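PDB 2BAS: YkuI protein from Bacillus subtilis, which has an EAL domain and is probably a phosphodiesterase that cleaves the second messenger cyclic di-GMP, with a second, associated signalling domain following it. Local coordinates for residues V54-L59 against T263-D268; Q95-F100 against H141-E146; S316-F321 against I336-E341. All coordinates share one frame; numbering follows the deposited sequence.

Interaction 1. Residues V54-L59 against T263-D268; sequences VGYEVL and TFLERD
Val54 meets the loop through its backbone: CA lies 3.9 Å from NH2 of Arg267, at the end of a side chain that bends at chi3 (61°) to reach back to the strand. The guanidinium is held mainly by other partners, with NH1 in a salt bridge to Asp106 and NH2 bonded to the carbonyl of Val53, just ahead of the strand segment. Tyr56 carries most of the contact. Its ring and that of Phe264 form an offset stack, centroids 4.3 Å apart and planes inclined at 28°, in which CD2 of Phe264 sits over the centre of one tyrosine face. Because the planes are tilted, the phenylalanine meets that face with one side of its ring, CD2 approaching CE1 of Tyr56 to 3.3 Å and CE2 approaching CD1 to 3.5 Å. The hydroxyl projects past the phenylalanine ring, near its CB, to the next residue, where OH accepts a hydrogen bond from N of Leu265 at 2.9 Å, with an N-H...O angle of 151°. CB of Leu265 lies 4.0 Å from the same OH. Stack and hydrogen bond together fix the tyrosine at ring face and hydroxyl, against consecutive loop residues. Glu57, Val58 and Leu59 follow, probably corresponding to the family's EAL signature; OE1 of Glu57 is hydrogen-bonded to Gln253. In the curled β/α (TIM-like) barrel of EAL domains, the strand carrying Tyr56 pairs antiparallel with strand 38-47 and parallel with strand 108-112. Phe264 also packs edge-to-face on Tyr42 and meets Phe100, so the loop between strand 249-252 and the long helix 271-311 lies against the outside of this sheet and the C-terminal end of helix 82-100.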
# COMPACT_ATOMS: atom_id res chain seq x y z
N VAL A 54 3.29 -27.67 0.55
CA VAL A 54 2.07 -27.45 1.35
C VAL A 54 0.82 -27.78 0.54
O VAL A 54 -0.27 -27.92 1.09
CB VAL A 54 2.00 -25.99 1.86
CG1 VAL A 54 3.05 -25.76 2.93
CG2 VAL A 54 2.18 -25.00 0.72
N GLY A 55 1.01 -27.89 -0.78
CA GLY A 55 -0.06 -28.24 -1.70
C GLY A 55 0.41 -28.29 -3.14
O GLY A 55 1.61 -28.22 -3.41
N TYR A 56 -0.54 -28.41 -4.06
CA TYR A 56 -0.25 -28.47 -5.48
C TYR A 56 -1.34 -27.73 -6.24
O TYR A 56 -2.52 -27.93 -5.97
CB TYR A 56 -0.26 -29.92 -5.97
CG TYR A 56 0.80 -30.84 -5.39
CD1 TYR A 56 0.57 -31.54 -4.20
CD2 TYR A 56 2.01 -31.04 -6.05
CE1 TYR A 56 1.53 -32.40 -3.67
CE2 TYR A 56 2.98 -31.90 -5.53
CZ TYR A 56 2.73 -32.57 -4.34
OH TYR A 56 3.68 -33.43 -3.83
N GLU A 57 -0.95 -26.89 -7.19
CA GLU A 57 -1.92 -26.31 -8.09
C GLU A 57 -2.31 -27.43 -9.05
O GLU A 57 -1.45 -28.22 -9.47
CB GLU A 57 -1.35 -25.11 -8.86
CG GLU A 57 -2.42 -24.29 -9.57
CD GLU A 57 -1.86 -23.17 -10.45
OE1 GLU A 57 -0.68 -23.24 -10.86
OE2 GLU A 57 -2.62 -22.22 -10.75
N VAL A 58 -3.60 -27.51 -9.36
CA VAL A 58 -4.14 -28.51 -10.28
C VAL A 58 -4.16 -27.94 -11.70
O VAL A 58 -4.85 -26.96 -11.96
CB VAL A 58 -5.55 -28.99 -9.84
CG1 VAL A 58 -6.21 -29.84 -10.93
CG2 VAL A 58 -5.47 -29.78 -8.55
N LEU A 59 -3.40 -28.56 -12.60
CA LEU A 59 -3.24 -28.06 -13.97
C LEU A 59 -3.88 -28.99 -15.01
O LEU A 59 -3.86 -30.20 -14.85
CB LEU A 59 -1.75 -27.84 -14.28
CG LEU A 59 -0.97 -26.91 -13.32
CD1 LEU A 59 0.52 -26.90 -13.61
CD2 LEU A 59 -1.50 -25.49 -13.32
N THR A 263 2.91 -36.50 -11.02
CA THR A 263 2.98 -37.23 -9.76
C THR A 263 3.40 -36.36 -8.58
O THR A 263 4.23 -35.45 -8.72
CB THR A 263 3.97 -38.42 -9.85
OG1 THR A 263 3.92 -39.00 -11.16
CG2 THR A 263 3.62 -39.49 -8.81
N PHE A 264 2.82 -36.64 -7.41
CA PHE A 264 3.21 -35.97 -6.19
C PHE A 264 4.64 -36.32 -5.82
O PHE A 264 5.12 -37.42 -6.09
CB PHE A 264 2.25 -36.30 -5.04
CG PHE A 264 0.85 -35.78 -5.24
CD1 PHE A 264 -0.23 -36.44 -4.69
CD2 PHE A 264 0.61 -34.63 -5.99
CE1 PHE A 264 -1.53 -35.97 -4.86
CE2 PHE A 264 -0.68 -34.16 -6.18
CZ PHE A 264 -1.75 -34.83 -5.61
N LEU A 265 5.31 -35.35 -5.21
CA LEU A 265 6.71 -35.47 -4.85
C LEU A 265 6.82 -35.81 -3.38
O LEU A 265 5.83 -35.78 -2.66
CB LEU A 265 7.41 -34.12 -5.09
CG LEU A 265 7.27 -33.48 -6.47
CD1 LEU A 265 7.80 -32.07 -6.42
CD2 LEU A 265 8.00 -34.29 -7.54
N GLU A 266 8.04 -36.14 -2.94
CA GLU A 266 8.32 -36.28 -1.52
C GLU A 266 8.11 -34.90 -0.90
O GLU A 266 8.48 -33.88 -1.49
CB GLU A 266 9.76 -36.76 -1.30
CG GLU A 266 10.08 -38.15 -1.86
CD GLU A 266 9.90 -38.25 -3.39
OE1 GLU A 266 10.05 -37.18 -4.07
OE2 GLU A 266 9.62 -39.38 -3.89
N ARG A 267 7.50 -34.85 0.28
CA ARG A 267 7.16 -33.57 0.89
C ARG A 267 8.37 -32.73 1.31
O ARG A 267 8.26 -31.50 1.45
CB ARG A 267 6.13 -33.75 1.99
CG ARG A 267 4.77 -34.12 1.39
CD ARG A 267 3.61 -33.82 2.30
NE ARG A 267 3.51 -32.40 2.63
CZ ARG A 267 2.50 -31.88 3.32
NH1 ARG A 267 1.51 -32.66 3.73
NH2 ARG A 267 2.49 -30.58 3.59
N ASP A 268 9.52 -33.39 1.47
CA ASP A 268 10.78 -32.73 1.78
C ASP A 268 11.68 -32.66 0.54
O ASP A 268 12.88 -32.44 0.66
CB ASP A 268 11.53 -33.51 2.88
CG ASP A 268 10.76 -33.57 4.18
OD1 ASP A 268 9.91 -32.51 4.45
OD2 ASP A 268 11.02 -34.67 4.96

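Interaction 2. Residues Q95-F100 against H141-E146; sequences QALDRF and HRFVLE
Leu97 and Phe143 bring the last turns of helix 82-100 and the start of strand 143-147 together at a CA separation of 10.3 Å, with Phe100 and Arg142 at 10.7 Å, so the backbones stand well apart and only side chains bridge the interval. The hydrocarbon part of the bridge is made by Leu97 and Phe143, which extend from opposite directions and meet at their ends. CD2 of Leu97 comes to the edge of the phenylalanine, close to the ring plane and 3.6 Å from CE2. The other leucine methyl, CD1, reaches the same rim of the ring, 3.9 Å from CE2 and 4.0 Å from CZ. Leu97 holds this forked end away from its helix with CG anti to the carbonyl carbon (chi1 -62°) and CD1 anti to CA (chi2 -169°), and both branches are thereby turned to the ring edge. One turn on, Phe100 faces the strand from the helix, and NH2 of Arg142 approaches CD2 of its ring obliquely at 4.3 Å. This is loose packing without a hydrogen bond; the polar group of Arg142 is placed instead by its NE, which bonds to the carbonyl of Leu107. The arginine can thus lie among buried side chains while its NE-H is satisfied by the main chain leading into strand 108-112. That strand, parallel neighbour of 143-147, is touched from both segments: Phe100 packs on Ile109 and Phe143 on Met111. Helix 124-135 closes in as well, with Tyr133 against Leu97 and Leu130 against Phe143. The contact is helix-on-strand packing of the EAL β/α barrel, its leucine-phenylalanine pair set between helices 82-100 and 124-135 and the parallel strands.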
# COMPACT_ATOMS: atom_id res chain seq x y z
N GLN A 95 -10.62 -36.26 -11.45
CA GLN A 95 -9.43 -37.11 -11.46
C GLN A 95 -8.45 -36.65 -10.40
O GLN A 95 -7.84 -37.47 -9.71
CB GLN A 95 -8.74 -37.08 -12.81
CG GLN A 95 -9.44 -37.86 -13.89
CD GLN A 95 -8.70 -37.79 -15.19
OE1 GLN A 95 -7.53 -38.19 -15.28
NE2 GLN A 95 -9.36 -37.29 -16.22
N ALA A 96 -8.29 -35.33 -10.28
CA ALA A 96 -7.34 -34.76 -9.36
C ALA A 96 -7.73 -34.99 -7.91
O ALA A 96 -6.89 -35.38 -7.10
CB ALA A 96 -7.14 -33.29 -9.63
N LEU A 97 -9.00 -34.75 -7.57
CA LEU A 97 -9.45 -34.95 -6.19
C LEU A 97 -9.39 -36.44 -5.85
O LEU A 97 -9.22 -36.81 -4.68
CB LEU A 97 -10.84 -34.36 -5.93
CG LEU A 97 -11.04 -32.84 -6.09
CD1 LEU A 97 -12.38 -32.41 -5.54
CD2 LEU A 97 -9.94 -32.02 -5.44
N ASP A 98 -9.51 -37.29 -6.86
CA ASP A 98 -9.30 -38.73 -6.68
C ASP A 98 -7.85 -38.99 -6.27
O ASP A 98 -7.59 -39.72 -5.32
CB ASP A 98 -9.69 -39.53 -7.94
CG ASP A 98 -11.21 -39.66 -8.14
OD1 ASP A 98 -11.98 -39.00 -7.42
OD2 ASP A 98 -11.63 -40.43 -9.02
N ARG A 99 -6.90 -38.37 -6.98
CA ARG A 99 -5.48 -38.53 -6.66
C ARG A 99 -5.17 -38.04 -5.25
O ARG A 99 -4.45 -38.72 -4.51
CB ARG A 99 -4.60 -37.84 -7.71
CG ARG A 99 -3.10 -37.88 -7.44
CD ARG A 99 -2.53 -39.29 -7.41
NE ARG A 99 -1.44 -39.41 -6.43
CZ ARG A 99 -0.14 -39.46 -6.73
NH1 ARG A 99 0.27 -39.43 -7.99
NH2 ARG A 99 0.75 -39.56 -5.75
N PHE A 100 -5.72 -36.88 -4.88
CA PHE A 100 -5.56 -36.33 -3.53
C PHE A 100 -6.08 -37.26 -2.43
O PHE A 100 -5.45 -37.37 -1.37
CB PHE A 100 -6.24 -34.95 -3.40
CG PHE A 100 -5.39 -33.81 -3.91
CD1 PHE A 100 -5.66 -33.22 -5.15
CD2 PHE A 100 -4.34 -33.30 -3.16
CE1 PHE A 100 -4.88 -32.16 -5.62
CE2 PHE A 100 -3.56 -32.24 -3.62
CZ PHE A 100 -3.84 -31.67 -4.86
N HIS A 141 -11.72 -27.09 4.14
CA HIS A 141 -10.72 -26.07 4.45
C HIS A 141 -9.41 -26.30 3.70
O HIS A 141 -8.50 -25.48 3.79
CB HIS A 141 -10.48 -25.95 5.97
CG HIS A 141 -9.78 -27.12 6.60
ND1 HIS A 141 -10.40 -27.95 7.51
CD2 HIS A 141 -8.52 -27.60 6.46
CE1 HIS A 141 -9.55 -28.89 7.90
NE2 HIS A 141 -8.40 -28.70 7.28
N ARG A 142 -9.32 -27.40 2.96
CA ARG A 142 -8.12 -27.71 2.19
C ARG A 142 -8.14 -27.14 0.78
O ARG A 142 -7.13 -27.20 0.07
CB ARG A 142 -7.93 -29.23 2.12
CG ARG A 142 -7.45 -29.85 3.42
CD ARG A 142 -7.55 -31.38 3.35
NE ARG A 142 -6.72 -31.93 2.28
CZ ARG A 142 -6.80 -33.18 1.82
NH1 ARG A 142 -7.68 -34.03 2.32
NH2 ARG A 142 -5.99 -33.56 0.84
N PHE A 143 -9.29 -26.60 0.38
CA PHE A 143 -9.46 -26.07 -0.97
C PHE A 143 -9.09 -24.61 -1.07
O PHE A 143 -9.56 -23.78 -0.28
CB PHE A 143 -10.90 -26.25 -1.45
CG PHE A 143 -11.29 -27.68 -1.70
CD1 PHE A 143 -12.15 -28.34 -0.81
CD2 PHE A 143 -10.80 -28.38 -2.81
CE1 PHE A 143 -12.52 -29.66 -1.04
CE2 PHE A 143 -11.17 -29.70 -3.03
CZ PHE A 143 -12.03 -30.34 -2.15
N VAL A 144 -8.25 -24.29 -2.04
CA VAL A 144 -7.94 -22.90 -2.34
C VAL A 144 -8.49 -22.55 -3.73
O VAL A 144 -7.97 -22.99 -4.76
CB VAL A 144 -6.44 -22.57 -2.18
CG1 VAL A 144 -6.19 -21.12 -2.51
CG2 VAL A 144 -5.99 -22.85 -0.76
N LEU A 145 -9.56 -21.77 -3.73
CA LEU A 145 -10.20 -21.31 -4.94
C LEU A 145 -9.54 -20.01 -5.43
O LEU A 145 -9.69 -18.95 -4.81
CB LEU A 145 -11.68 -21.09 -4.67
CG LEU A 145 -12.63 -20.89 -5.84
CD1 LEU A 145 -12.93 -22.23 -6.49
CD2 LEU A 145 -13.92 -20.26 -5.36
N GLU A 146 -8.79 -20.12 -6.52
CA GLU A 146 -8.15 -18.97 -7.13
C GLU A 146 -9.11 -18.29 -8.10
O GLU A 146 -9.66 -18.93 -8.99
CB GLU A 146 -6.88 -19.37 -7.87
CG GLU A 146 -5.78 -20.01 -7.01
CD GLU A 146 -4.55 -20.41 -7.83
OE1 GLU A 146 -4.27 -19.76 -8.87
OE2 GLU A 146 -3.86 -21.38 -7.43

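Interaction 3. Residues S316-F321 against I336-E341; sequences SSDDDF and IYMCDE
A bend at chi3 (56°) folds the end of Met338, modelled as selenomethionine, so that its selenium and its methyl face different partners on the first turns of helix 318-328. Phe321 turns its ring to the selenium with CG anti to the backbone N (chi1 159°), whereas Asp318, one helical turn earlier, has its CB directed toward the strand. The methyl CE of Met338 lies against the carboxylate of Asp318, 3.6 Å from CG and 3.7 Å from each of OD1 and OD2, and so sits about equally far from both oxygens. The two side chains run across each other at about a right angle. Phe321 crosses Met338 in a similar way, and SE lies at the edge of its ring, 4.0 Å from CD2 and 4.1 Å from CE2. Measured to the ring centroid the distance is 5.2 Å, with selenium 79° off the normal, a Met-aromatic contact of the edge type. Ser317 occupies the N-cap position of the helix, immediately before Asp318, and Met338 is central in strand 335-340, where it also touches Met413 and Leu415 of the adjoining strand 413-419 and Ile322 of the helix. Its long side chain thus lies between helix 318-328 and the six-stranded antiparallel sheet of the domain that follows the long helix 271-311. No hydrogen bond joins the two segments, so cohesion here comes from dispersion and from the polarisable chalcogen beside the aromatic C-H rim. OD1 of Asp318 forms a salt bridge to Arg311, which also makes a cation-pi contact with Phe321. The methyl, slightly polarised by the adjoining selenium, is a tolerable neighbour for the carboxylate, whose charge is probably balanced mainly by that arginine.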
# COMPACT_ATOMS: atom_id res chain seq x y z
N SER A 316 22.98 33.66 18.90
CA SER A 316 22.17 34.00 17.72
C SER A 316 20.94 33.11 17.47
O SER A 316 20.96 31.92 17.79
CB SER A 316 23.06 34.06 16.47
OG SER A 316 23.90 32.93 16.37
N SER A 317 19.90 33.69 16.88
CA SER A 317 18.59 33.05 16.66
C SER A 317 18.59 31.77 15.81
O SER A 317 19.59 31.43 15.19
CB SER A 317 17.63 34.06 16.04
OG SER A 317 17.86 34.18 14.64
N ASP A 318 17.44 31.10 15.79
CA ASP A 318 17.26 29.82 15.09
C ASP A 318 17.51 29.90 13.59
O ASP A 318 18.19 29.03 13.03
CB ASP A 318 15.85 29.27 15.32
CG ASP A 318 15.56 28.93 16.77
OD1 ASP A 318 16.50 28.73 17.57
OD2 ASP A 318 14.35 28.84 17.10
N ASP A 319 16.96 30.93 12.93
CA ASP A 319 17.11 31.11 11.48
C ASP A 319 18.57 31.32 11.08
O ASP A 319 19.02 30.84 10.04
CB ASP A 319 16.23 32.24 10.95
CG ASP A 319 14.76 31.87 10.88
OD1 ASP A 319 14.38 31.07 10.00
OD2 ASP A 319 13.96 32.38 11.70
N ASP A 320 19.31 32.03 11.92
CA ASP A 320 20.72 32.23 11.69
C ASP A 320 21.51 30.95 11.95
O ASP A 320 22.50 30.68 11.26
CB ASP A 320 21.24 33.41 12.52
CG ASP A 320 20.75 34.77 11.99
OD1 ASP A 320 20.43 34.86 10.78
OD2 ASP A 320 20.70 35.75 12.78
N PHE A 321 21.06 30.16 12.92
CA PHE A 321 21.72 28.89 13.25
C PHE A 321 21.71 27.87 12.10
O PHE A 321 22.74 27.23 11.83
CB PHE A 321 21.16 28.27 14.54
CG PHE A 321 21.41 26.79 14.68
CD1 PHE A 321 22.69 26.30 14.96
CD2 PHE A 321 20.36 25.88 14.54
CE1 PHE A 321 22.92 24.91 15.07
CE2 PHE A 321 20.58 24.49 14.66
CZ PHE A 321 21.85 24.01 14.93
N ILE A 336 17.34 22.22 5.15
CA ILE A 336 17.37 22.17 6.62
C ILE A 336 16.31 23.11 7.21
O ILE A 336 16.16 24.24 6.73
CB ILE A 336 18.78 22.50 7.18
CG1 ILE A 336 19.83 21.62 6.51
CG2 ILE A 336 18.83 22.33 8.72
CD1 ILE A 336 21.26 21.86 6.98
N TYR A 337 15.59 22.64 8.24
CA TYR A 337 14.57 23.41 8.96
C TYR A 337 14.29 22.79 10.34
O TYR A 337 14.64 21.62 10.58
CB TYR A 337 13.27 23.51 8.14
CG TYR A 337 12.58 22.18 7.87
CD1 TYR A 337 11.49 21.75 8.64
CD2 TYR A 337 13.03 21.35 6.87
CE1 TYR A 337 10.88 20.51 8.38
CE2 TYR A 337 12.45 20.13 6.61
CZ TYR A 337 11.37 19.71 7.35
OH TYR A 337 10.83 18.48 7.04
N MSE A 338 13.63 23.55 11.23
CA MSE A 338 13.28 23.11 12.59
C MSE A 338 11.78 23.21 12.90
O MSE A 338 11.12 24.15 12.45
CB MSE A 338 14.02 23.96 13.63
CG MSE A 338 15.44 23.54 13.94
SE MSE A 338 16.47 24.96 14.83
CE MSE A 338 15.31 25.38 16.44
N CYS A 339 11.27 22.29 13.72
CA CYS A 339 9.86 22.26 14.13
C CYS A 339 9.72 22.00 15.64
O CYS A 339 10.63 21.43 16.25
CB CYS A 339 9.11 21.14 13.41
SG CYS A 339 9.09 21.19 11.61
N ASP A 340 8.56 22.36 16.21
CA ASP A 340 8.25 22.10 17.64
C ASP A 340 7.48 20.77 17.85
O ASP A 340 7.22 20.06 16.88
CB ASP A 340 7.54 23.30 18.31
CG ASP A 340 6.07 23.48 17.88
OD1 ASP A 340 5.53 22.65 17.11
OD2 ASP A 340 5.44 24.48 18.33
N GLU A 341 7.11 20.46 19.09
CA GLU A 341 6.48 19.16 19.39
C GLU A 341 5.26 18.84 18.52
O GLU A 341 4.98 17.68 18.23
CB GLU A 341 6.04 19.02 20.86
CG GLU A 341 6.54 20.06 21.84
CD GLU A 341 5.52 21.16 22.07
OE1 GLU A 341 4.99 21.71 21.07
OE2 GLU A 341 5.25 21.50 23.25

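Overall arrangement
From the N terminus, strand 53-64 opens the long excursion that interaction 1 closes some 200 residues later, at the loop leading into helix 271-311. Interaction 2 closes a shorter loop of 40 residues wholly within that span, joining helix 82-100 to strand 143-147. The two share a neighbourhood, their centres 11 Å apart: Phe264 packs on Phe100 and Arg99, and both contacts reach the same sheet of the EAL domain. Interaction 3 follows in series, tying helix 318-328 to strand 335-340 of the C-terminal domain after the long helix. Its centre lies about 63 Å from that of interaction 1, across the chain's centre.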